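Local coordinates for SusD superfamily protein (Bacteroides fragilis NCTC 9343, PDB 3NQP) that probably binds glycans at the outer membrane for import, as the starch-binding protein SusD does, at residues Asp37-Phe46 against Val82-Arg91. Residues are numbered along the deposited sequence; the frame is centred on the assembly and turned at random.
Sequences DAAWQHTITF and VSKFGDLFGR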
loop_
_atom_site.group_PDB
_atom_site.type_symbol
_atom_site.label_atom_id
_atom_site.label_comp_id
_atom_site.label_asym_id
_atom_site.label_seq_id
_atom_site.Cartn_x
_atom_site.Cartn_y
_atom_site.Cartn_z
ATOM N N ASP A 37 -10.431 -1.815 -9.411
ATOM C CA ASP A 37 -10.052 -3.122 -9.922
ATOM C C ASP A 37 -8.529 -3.373 -9.883
ATOM O O ASP A 37 -8.108 -4.512 -9.884
ATOM C CB ASP A 37 -10.532 -3.303 -11.379
ATOM C CG ASP A 37 -12.059 -3.392 -11.505
ATOM O OD1 ASP A 37 -12.764 -3.504 -10.488
ATOM O OD2 ASP A 37 -12.537 -3.301 -12.640
ATOM N N ALA A 38 -7.724 -2.320 -9.859
ATOM C CA ALA A 38 -6.248 -2.475 -9.699
ATOM C C ALA A 38 -5.757 -2.370 -8.265
ATOM O O ALA A 38 -4.539 -2.459 -8.011
ATOM C CB ALA A 38 -5.531 -1.453 -10.559
ATOM N N ALA A 39 -6.672 -2.229 -7.304
ATOM C CA ALA A 39 -6.277 -2.007 -5.915
ATOM C C ALA A 39 -5.553 -3.204 -5.277
ATOM O O ALA A 39 -4.598 -3.029 -4.515
ATOM C CB ALA A 39 -7.477 -1.622 -5.069
ATOM N N TRP A 40 -5.988 -4.415 -5.579
ATOM C CA TRP A 40 -5.315 -5.587 -5.000
ATOM C C TRP A 40 -3.881 -5.612 -5.505
ATOM O O TRP A 40 -2.940 -5.806 -4.739
ATOM C CB TRP A 40 -6.046 -6.866 -5.385
ATOM C CG TRP A 40 -5.419 -8.107 -4.846
ATOM C CD1 TRP A 40 -4.448 -8.857 -5.454
ATOM C CD2 TRP A 40 -5.722 -8.770 -3.608
ATOM N NE1 TRP A 40 -4.136 -9.934 -4.688
ATOM C CE2 TRP A 40 -4.896 -9.911 -3.543
ATOM C CE3 TRP A 40 -6.593 -8.506 -2.562
ATOM C CZ2 TRP A 40 -4.931 -10.788 -2.477
ATOM C CZ3 TRP A 40 -6.650 -9.383 -1.492
ATOM C CH2 TRP A 40 -5.824 -10.508 -1.455
ATOM N N GLN A 41 -3.689 -5.380 -6.799
ATOM C CA GLN A 41 -2.325 -5.402 -7.317
ATOM C C GLN A 41 -1.461 -4.308 -6.683
ATOM O O GLN A 41 -0.264 -4.523 -6.420
ATOM C CB GLN A 41 -2.322 -5.252 -8.844
ATOM C CG GLN A 41 -0.983 -5.217 -9.430
ATOM C CD GLN A 41 -1.043 -5.301 -10.927
ATOM O OE1 GLN A 41 -0.852 -6.388 -11.500
ATOM N NE2 GLN A 41 -1.327 -4.157 -11.586
ATOM N N HIS A 42 -2.039 -3.122 -6.516
ATOM C CA HIS A 42 -1.300 -1.981 -5.988
ATOM C C HIS A 42 -0.844 -2.247 -4.538
ATOM O O HIS A 42 0.328 -2.027 -4.169
ATOM C CB HIS A 42 -2.130 -0.699 -6.079
ATOM C CG HIS A 42 -1.579 0.417 -5.265
ATOM N ND1 HIS A 42 -0.496 1.163 -5.669
ATOM C CD2 HIS A 42 -1.930 0.892 -4.043
ATOM C CE1 HIS A 42 -0.204 2.057 -4.734
ATOM N NE2 HIS A 42 -1.049 1.898 -3.725
ATOM N N THR A 43 -1.779 -2.713 -3.716
ATOM C CA THR A 43 -1.573 -2.830 -2.300
ATOM C C THR A 43 -0.914 -4.173 -1.977
ATOM O O THR A 43 0.143 -4.220 -1.306
ATOM C CB THR A 43 -2.912 -2.679 -1.553
ATOM O OG1 THR A 43 -3.365 -1.317 -1.674
ATOM C CG2 THR A 43 -2.800 -3.101 -0.093
ATOM N N ILE A 44 -1.487 -5.250 -2.475
ATOM C CA ILE A 44 -1.007 -6.601 -2.076
ATOM C C ILE A 44 0.151 -7.043 -3.007
ATOM O O ILE A 44 1.274 -7.224 -2.551
ATOM C CB ILE A 44 -2.086 -7.649 -2.063
ATOM C CG1 ILE A 44 -3.274 -7.245 -1.147
ATOM C CG2 ILE A 44 -1.494 -9.008 -1.653
ATOM C CD1 ILE A 44 -2.996 -7.126 0.358
ATOM N N THR A 45 -0.083 -7.205 -4.299
ATOM C CA THR A 45 0.970 -7.744 -5.184
ATOM C C THR A 45 2.253 -6.915 -5.158
ATOM O O THR A 45 3.326 -7.465 -4.922
ATOM C CB THR A 45 0.463 -7.971 -6.628
ATOM O OG1 THR A 45 -0.827 -8.584 -6.527
ATOM C CG2 THR A 45 1.444 -8.857 -7.446
ATOM N N PHE A 46 2.111 -5.611 -5.331
ATOM C CA PHE A 46 3.241 -4.687 -5.409
ATOM C C PHE A 46 3.735 -4.256 -3.993
ATOM O O PHE A 46 4.919 -4.274 -3.713
ATOM C CB PHE A 46 2.835 -3.441 -6.161
ATOM C CG PHE A 46 2.591 -3.617 -7.634
ATOM C CD1 PHE A 46 3.088 -4.702 -8.362
ATOM C CD2 PHE A 46 1.958 -2.610 -8.333
ATOM C CE1 PHE A 46 2.886 -4.781 -9.757
ATOM C CE2 PHE A 46 1.776 -2.684 -9.745
ATOM C CZ PHE A 46 2.215 -3.789 -10.437
ATOM N N VAL A 82 3.688 -10.545 -12.235
ATOM C CA VAL A 82 2.531 -10.098 -13.001
ATOM C C VAL A 82 2.901 -10.128 -14.470
ATOM O O VAL A 82 4.088 -10.169 -14.796
ATOM C CB VAL A 82 2.077 -8.665 -12.604
ATOM C CG1 VAL A 82 1.728 -8.604 -11.077
ATOM C CG2 VAL A 82 3.099 -7.579 -13.005
ATOM N N SER A 83 1.889 -10.103 -15.336
ATOM C CA SER A 83 2.080 -10.042 -16.774
ATOM C C SER A 83 1.695 -8.683 -17.267
ATOM O O SER A 83 0.986 -7.954 -16.581
ATOM C CB SER A 83 1.150 -11.034 -17.481
ATOM O OG SER A 83 1.393 -12.334 -16.982
ATOM N N LYS A 84 2.144 -8.372 -18.487
ATOM C CA LYS A 84 1.709 -7.223 -19.246
ATOM C C LYS A 84 1.863 -5.913 -18.504
ATOM O O LYS A 84 0.938 -5.083 -18.538
ATOM C CB LYS A 84 0.241 -7.383 -19.710
ATOM C CG LYS A 84 -0.045 -8.649 -20.504
ATOM C CD LYS A 84 -1.448 -8.671 -21.179
ATOM C CE LYS A 84 -2.570 -9.075 -20.185
ATOM N NZ LYS A 84 -2.354 -10.346 -19.363
ATOM N N PHE A 85 3.034 -5.701 -17.883
ATOM C CA PHE A 85 3.269 -4.482 -17.078
ATOM C C PHE A 85 2.141 -4.235 -16.066
ATOM O O PHE A 85 1.725 -3.107 -15.817
ATOM C CB PHE A 85 3.430 -3.250 -17.981
ATOM C CG PHE A 85 4.722 -3.203 -18.719
ATOM C CD1 PHE A 85 5.884 -2.837 -18.080
ATOM C CD2 PHE A 85 4.766 -3.488 -20.092
ATOM C CE1 PHE A 85 7.060 -2.754 -18.752
ATOM C CE2 PHE A 85 5.944 -3.410 -20.780
ATOM C CZ PHE A 85 7.100 -3.055 -20.123
ATOM N N GLY A 86 1.606 -5.314 -15.519
ATOM C CA GLY A 86 0.540 -5.218 -14.546
ATOM C C GLY A 86 -0.805 -4.786 -15.134
ATOM O O GLY A 86 -1.664 -4.313 -14.415
ATOM N N ASP A 87 -0.934 -4.871 -16.456
ATOM C CA ASP A 87 -2.144 -4.512 -17.198
ATOM C C ASP A 87 -2.596 -3.090 -16.883
ATOM O O ASP A 87 -3.781 -2.813 -16.835
ATOM C CB ASP A 87 -3.258 -5.532 -16.890
ATOM C CG ASP A 87 -4.284 -5.670 -18.036
ATOM O OD1 ASP A 87 -4.019 -5.244 -19.175
ATOM O OD2 ASP A 87 -5.358 -6.234 -17.792
ATOM N N LEU A 88 -1.661 -2.188 -16.612
ATOM C CA LEU A 88 -2.041 -0.821 -16.314
ATOM C C LEU A 88 -2.165 0.116 -17.523
ATOM O O LEU A 88 -2.739 1.223 -17.385
ATOM C CB LEU A 88 -1.117 -0.194 -15.287
ATOM C CG LEU A 88 -1.061 -0.919 -13.924
ATOM C CD1 LEU A 88 -0.088 -0.221 -12.970
ATOM C CD2 LEU A 88 -2.429 -1.016 -13.310
ATOM N N PHE A 89 -1.643 -0.257 -18.681
ATOM C CA PHE A 89 -1.652 0.704 -19.805
ATOM C C PHE A 89 -3.051 0.935 -20.376
ATOM O O PHE A 89 -3.327 2.027 -20.901
ATOM C CB PHE A 89 -0.624 0.354 -20.909
ATOM C CG PHE A 89 0.780 0.728 -20.534
ATOM C CD1 PHE A 89 1.159 2.063 -20.466
ATOM C CD2 PHE A 89 1.690 -0.240 -20.193
ATOM C CE1 PHE A 89 2.425 2.419 -20.102
ATOM C CE2 PHE A 89 2.950 0.111 -19.802
ATOM C CZ PHE A 89 3.337 1.437 -19.774
ATOM N N GLY A 90 -3.945 -0.049 -20.268
ATOM C CA GLY A 90 -5.327 0.184 -20.712
ATOM C C GLY A 90 -5.960 1.314 -19.889
ATOM O O GLY A 90 -6.578 2.261 -20.441
ATOM N N ARG A 91 -5.758 1.249 -18.570
ATOM C CA ARG A 91 -6.233 2.298 -17.653
ATOM C C ARG A 91 -5.643 3.666 -17.972
ATOM O O ARG A 91 -6.370 4.669 -18.011
ATOM C CB ARG A 91 -5.887 1.915 -16.219
ATOM C CG ARG A 91 -6.821 0.871 -15.664
ATOM C CD ARG A 91 -6.118 0.101 -14.583
ATOM N NE ARG A 91 -7.024 -0.812 -13.927
ATOM C CZ ARG A 91 -7.099 -2.112 -14.167
ATOM N NH1 ARG A 91 -6.319 -2.725 -15.061
ATOM N NH2 ARG A 91 -7.987 -2.806 -13.494
#
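Gln41 NE2 donates a nearly straight hydrogen bond to Gly86 O, 2.9 Å long with an angle of 173° at the hydrogen. The donor lies in the carbonyl plane of Gly86, on a lone pair, and the oxygen lies almost in the amide plane of Gln41. The glutamine chain runs out extended through CG (chi1 178°) from helix 39-48, and its last torsion turns the amide to Gly86, in the turn before helix 89-102. Gln41 OE1 is 3.5 Å from Gly86 CA, so the amide sits close against the glycine backbone. OE1 also touches Val82 CG1 at 3.4 Å, while Leu88 CD2 packs 3.7 Å from NE2. Apolar groups thus flank the amide. The Phe46 ring packs one face, near the rim, against the Gln41 CG methylene, and Leu88 CD1 comes to its edge. Val82 CG1 also meets Thr45 CG2.

At the other end, Arg91 lays one face of its guanidinium over Ala38 CB, with NE 3.7 Å from that methyl. Asp37 CB comes to the guanidinium edge, 3.3 Å from NH2. Asp37 OD2 stays 4.7 Å from Arg91 NH2, where the charges may still attract. Arg91 NE bonds to His34 O in helix 21-37, and NH1 bonds weakly to Asp87 O. An acetate ion, probably from crystallisation, lies near this side chain. The straight Gln41 bond fixes the amide's rotation and holds the Gly86 carbonyl, with apolar contacts and the Arg91 guanidinium beside it.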